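Local coordinates for ankyrin repeat and SAM domain-containing protein 3 (Homo sapiens, PDB 4NL9) that may take part in vasopressin signalling in the kidney and self-associates into oligomers through its SAM domain, the part present here, at residues L14-F27 with I48-A62. The protein carries 1 engineered substitution. Numbering follows the deposited sequence.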
# COMPACT_ATOMS: atom_id res chain seq x y z
N LEU A 14 7.82 5.31 12.25
CA LEU A 14 7.33 5.37 10.89
C LEU A 14 6.34 4.23 10.64
O LEU A 14 5.25 4.46 10.13
CB LEU A 14 8.49 5.32 9.88
CG LEU A 14 8.15 5.50 8.39
CD1 LEU A 14 9.33 6.08 7.63
CD2 LEU A 14 7.74 4.17 7.75
N LEU A 15 6.73 3.01 10.97
CA LEU A 15 5.89 1.84 10.73
C LEU A 15 4.57 1.94 11.50
O LEU A 15 3.52 1.52 11.00
CB LEU A 15 6.64 0.55 11.09
CG LEU A 15 7.85 0.26 10.20
CD1 LEU A 15 8.53 -1.04 10.59
CD2 LEU A 15 7.46 0.23 8.72
N GLU A 16 4.61 2.50 12.70
CA GLU A 16 3.40 2.68 13.49
C GLU A 16 2.43 3.59 12.76
O GLU A 16 1.22 3.32 12.69
CB GLU A 16 3.71 3.25 14.87
CG GLU A 16 2.48 3.51 15.72
CD GLU A 16 2.81 3.96 17.13
OE1 GLU A 16 3.92 4.49 17.34
OE2 GLU A 16 1.95 3.77 18.02
N GLN A 17 2.97 4.66 12.18
CA GLN A 17 2.16 5.65 11.48
C GLN A 17 1.43 5.03 10.29
O GLN A 17 0.28 5.38 10.01
CB GLN A 17 3.05 6.82 11.03
CG GLN A 17 2.29 8.10 10.74
CD GLN A 17 3.22 9.29 10.55
OE1 GLN A 17 4.42 9.21 10.82
NE2 GLN A 17 2.67 10.41 10.09
N ILE A 18 2.08 4.10 9.60
CA ILE A 18 1.46 3.47 8.44
C ILE A 18 0.85 2.08 8.71
O ILE A 18 0.51 1.35 7.78
CB ILE A 18 2.44 3.41 7.24
CG1 ILE A 18 3.69 2.60 7.59
CG2 ILE A 18 2.85 4.82 6.84
CD1 ILE A 18 4.62 2.39 6.40
N GLY A 19 0.70 1.74 9.99
CA GLY A 19 0.08 0.49 10.38
C GLY A 19 0.85 -0.74 9.93
O GLY A 19 0.27 -1.76 9.54
N CYS A 20 2.17 -0.65 9.99
CA CYS A 20 3.01 -1.73 9.50
C CYS A 20 3.98 -2.28 10.54
O CYS A 20 5.03 -2.83 10.19
CB CYS A 20 3.78 -1.27 8.26
SG CYS A 20 2.75 -1.18 6.76
N LEU A 21 3.63 -2.16 11.82
CA LEU A 21 4.52 -2.65 12.87
C LEU A 21 4.71 -4.16 12.83
O LEU A 21 5.67 -4.69 13.40
CB LEU A 21 4.08 -2.19 14.26
CG LEU A 21 4.56 -0.78 14.64
CD1 LEU A 21 3.88 -0.36 15.93
CD2 LEU A 21 6.09 -0.68 14.78
N LYS A 22 3.82 -4.87 12.13
CA LYS A 22 4.01 -6.31 11.97
C LYS A 22 5.29 -6.64 11.20
O LYS A 22 5.74 -7.79 11.23
CB LYS A 22 2.79 -6.95 11.27
CG LYS A 22 2.61 -6.48 9.84
CD LYS A 22 1.33 -7.04 9.22
CE LYS A 22 1.51 -8.48 8.78
NZ LYS A 22 0.36 -8.94 7.94
N TYR A 23 5.90 -5.65 10.54
CA TYR A 23 7.14 -5.87 9.80
C TYR A 23 8.40 -5.34 10.50
O TYR A 23 9.51 -5.48 9.97
CB TYR A 23 7.04 -5.30 8.38
CG TYR A 23 5.96 -5.97 7.58
CD1 TYR A 23 6.13 -7.28 7.13
CD2 TYR A 23 4.76 -5.33 7.32
CE1 TYR A 23 5.13 -7.92 6.42
CE2 TYR A 23 3.77 -5.95 6.61
CZ TYR A 23 3.96 -7.24 6.16
OH TYR A 23 2.94 -7.85 5.47
N LEU A 24 8.24 -4.77 11.68
CA LEU A 24 9.38 -4.14 12.34
C LEU A 24 10.51 -5.14 12.61
O LEU A 24 11.67 -4.85 12.36
CB LEU A 24 8.95 -3.45 13.65
CG LEU A 24 10.09 -2.85 14.49
CD1 LEU A 24 10.80 -1.71 13.76
CD2 LEU A 24 9.58 -2.37 15.85
N GLN A 25 10.18 -6.32 13.12
CA GLN A 25 11.23 -7.26 13.48
C GLN A 25 11.95 -7.83 12.25
O GLN A 25 13.13 -8.17 12.33
CB GLN A 25 10.70 -8.37 14.40
CG GLN A 25 10.19 -7.83 15.73
CD GLN A 25 10.18 -8.87 16.85
OE1 GLN A 25 9.75 -10.00 16.66
NE2 GLN A 25 10.68 -8.47 18.02
N VAL A 26 11.26 -7.89 11.12
CA VAL A 26 11.93 -8.28 9.88
C VAL A 26 13.03 -7.27 9.53
O VAL A 26 14.16 -7.65 9.20
CB VAL A 26 10.94 -8.43 8.72
CG1 VAL A 26 11.68 -8.54 7.41
CG2 VAL A 26 10.07 -9.65 8.92
N PHE A 27 12.71 -5.98 9.64
CA PHE A 27 13.72 -4.96 9.39
C PHE A 27 14.86 -5.02 10.41
O PHE A 27 16.04 -4.93 10.05
CB PHE A 27 13.10 -3.56 9.36
CG PHE A 27 12.26 -3.29 8.13
CD1 PHE A 27 12.85 -3.21 6.88
CD2 PHE A 27 10.89 -3.13 8.23
CE1 PHE A 27 12.10 -2.97 5.75
CE2 PHE A 27 10.12 -2.89 7.10
CZ PHE A 27 10.73 -2.81 5.85
N ILE A 48 13.39 -8.09 1.10
CA ILE A 48 13.46 -8.24 2.57
C ILE A 48 12.29 -9.10 3.10
O ILE A 48 12.38 -9.71 4.17
CB ILE A 48 13.49 -6.84 3.24
CG1 ILE A 48 14.83 -6.16 3.00
CG2 ILE A 48 13.24 -6.92 4.75
CD1 ILE A 48 14.84 -4.67 3.33
N GLY A 49 11.19 -9.15 2.35
CA GLY A 49 10.05 -9.94 2.76
C GLY A 49 8.74 -9.18 2.83
O GLY A 49 7.74 -9.70 3.34
N ILE A 50 8.72 -7.95 2.33
CA ILE A 50 7.47 -7.20 2.26
C ILE A 50 6.83 -7.57 0.93
O ILE A 50 6.95 -6.84 -0.06
CB ILE A 50 7.66 -5.67 2.38
CG1 ILE A 50 8.67 -5.30 3.47
CG2 ILE A 50 6.32 -4.98 2.67
CD1 ILE A 50 8.39 -5.92 4.84
N THR A 51 6.18 -8.73 0.89
CA THR A 51 5.75 -9.31 -0.38
C THR A 51 4.35 -8.93 -0.79
O THR A 51 3.99 -9.10 -1.96
CB THR A 51 5.86 -10.85 -0.38
OG1 THR A 51 4.86 -11.42 0.47
CG2 THR A 51 7.24 -11.29 0.10
N LEU A 52 3.55 -8.40 0.13
CA LEU A 52 2.17 -8.04 -0.19
C LEU A 52 2.03 -6.62 -0.70
O LEU A 52 2.77 -5.71 -0.28
CB LEU A 52 1.28 -8.26 1.03
CG LEU A 52 1.37 -9.65 1.65
CD1 LEU A 52 0.48 -9.73 2.88
CD2 LEU A 52 0.97 -10.72 0.63
N PHE A 53 1.09 -6.40 -1.61
CA PHE A 53 1.02 -5.12 -2.29
C PHE A 53 0.76 -3.94 -1.34
O PHE A 53 1.39 -2.88 -1.45
CB PHE A 53 -0.07 -5.14 -3.37
CG PHE A 53 0.02 -3.99 -4.33
CD1 PHE A 53 -0.44 -2.73 -3.97
CD2 PHE A 53 0.62 -4.15 -5.56
CE1 PHE A 53 -0.31 -1.66 -4.85
CE2 PHE A 53 0.74 -3.09 -6.44
CZ PHE A 53 0.27 -1.85 -6.07
N GLY A 54 -0.19 -4.12 -0.43
CA GLY A 54 -0.63 -3.04 0.44
C GLY A 54 0.47 -2.47 1.32
O GLY A 54 0.76 -1.28 1.23
N PRO A 55 1.09 -3.32 2.14
CA PRO A 55 2.16 -2.80 3.02
C PRO A 55 3.33 -2.23 2.23
O PRO A 55 3.90 -1.21 2.62
CB PRO A 55 2.62 -4.05 3.77
CG PRO A 55 1.48 -4.99 3.71
CD PRO A 55 0.73 -4.71 2.45
N LYS A 56 3.68 -2.88 1.13
CA LYS A 56 4.81 -2.40 0.34
C LYS A 56 4.49 -1.01 -0.23
O LYS A 56 5.37 -0.15 -0.30
CB LYS A 56 5.17 -3.42 -0.75
CG LYS A 56 6.30 -3.02 -1.67
CD LYS A 56 6.96 -4.24 -2.32
CE LYS A 56 5.95 -5.28 -2.79
NZ LYS A 56 5.13 -4.73 -3.92
N ARG A 57 3.24 -0.80 -0.64
CA ARG A 57 2.84 0.50 -1.17
C ARG A 57 2.82 1.58 -0.07
O ARG A 57 3.26 2.71 -0.30
CB ARG A 57 1.48 0.40 -1.87
CG ARG A 57 0.86 1.74 -2.29
CD ARG A 57 1.75 2.56 -3.21
NE ARG A 57 2.20 1.83 -4.39
CZ ARG A 57 1.52 1.73 -5.53
NH1 ARG A 57 2.04 1.05 -6.55
NH2 ARG A 57 0.32 2.30 -5.66
N LYS A 58 2.35 1.24 1.12
CA LYS A 58 2.36 2.22 2.20
C LYS A 58 3.79 2.59 2.56
O LYS A 58 4.07 3.74 2.89
CB LYS A 58 1.59 1.71 3.41
CG LYS A 58 0.10 1.62 3.12
CD LYS A 58 -0.73 1.46 4.37
CE LYS A 58 -0.48 0.11 5.01
NZ LYS A 58 -1.39 -0.16 6.16
N MET A 59 4.69 1.61 2.45
CA MET A 59 6.10 1.89 2.72
C MET A 59 6.76 2.74 1.65
O MET A 59 7.48 3.67 1.97
CB MET A 59 6.88 0.60 2.93
CG MET A 59 6.52 -0.11 4.22
SD MET A 59 7.34 -1.71 4.31
CE MET A 59 6.40 -2.52 5.60
N THR A 60 6.52 2.43 0.38
CA THR A 60 7.11 3.27 -0.67
C THR A 60 6.54 4.70 -0.61
O THR A 60 7.26 5.67 -0.84
CB THR A 60 6.98 2.68 -2.09
OG1 THR A 60 5.60 2.48 -2.41
CG2 THR A 60 7.72 1.35 -2.19
N SER A 61 5.26 4.82 -0.26
CA SER A 61 4.66 6.14 -0.04
C SER A 61 5.34 6.90 1.10
O SER A 61 5.64 8.09 0.97
CB SER A 61 3.17 6.01 0.24
OG SER A 61 2.49 5.55 -0.92
N ALA A 62 5.59 6.21 2.21
CA ALA A 62 6.23 6.83 3.37
C ALA A 62 7.65 7.26 3.03
O ALA A 62 8.10 8.32 3.46
CB ALA A 62 6.24 5.87 4.54
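A lysine amine crosses an otherwise apolar contact: Lys-58 NZ gives a hydrogen bond to the carbonyl O of Ile-18 (2.9 Å), the residue at which helix 11-17 gives out. The contact illustrates how a SAM domain closes its small helical bundle: helix 53-65, the loop before it and the end of helix 42-48 pack on helix 11-17, helix 24-29 and the turn joining them. Helix 11-17 ends in a Schellman motif with Gly-19 at C-prime. The bond meets the carbonyl at a C=O...N angle of 155°, the amine tilted 22° from the carbonyl plane; NZ also salt-bridges an acidic side chain of the other protein in the assembly. One residue on, Met-59, extended beyond CG, rests its CE against Tyr-23 CD2 (3.7 Å) and Cys-20 CB and also touches Phe-27 CE2. Its sulfur lies at the edge of the Phe-27 ring, SD 3.9 Å from CZ, a Met-aromatic contact; Phe-37 meets that ring edge-to-face. Tyr-23 CD1 is 3.5 Å from Ile-50 CD1, while Tyr-23 CE2 rests 3.6 Å from Pro-55 CB. An alanine in place of Tyr-23 would probably open a gap beside Ile-50 CD1 and Pro-55 CB and cost Met-59 CE one of its neighbours. Farther along, a chi1 of 168° aims Val-26 CG1 at Ile-48, where it presses on CG2 at 3.5 Å, tighter than usual for two carbons.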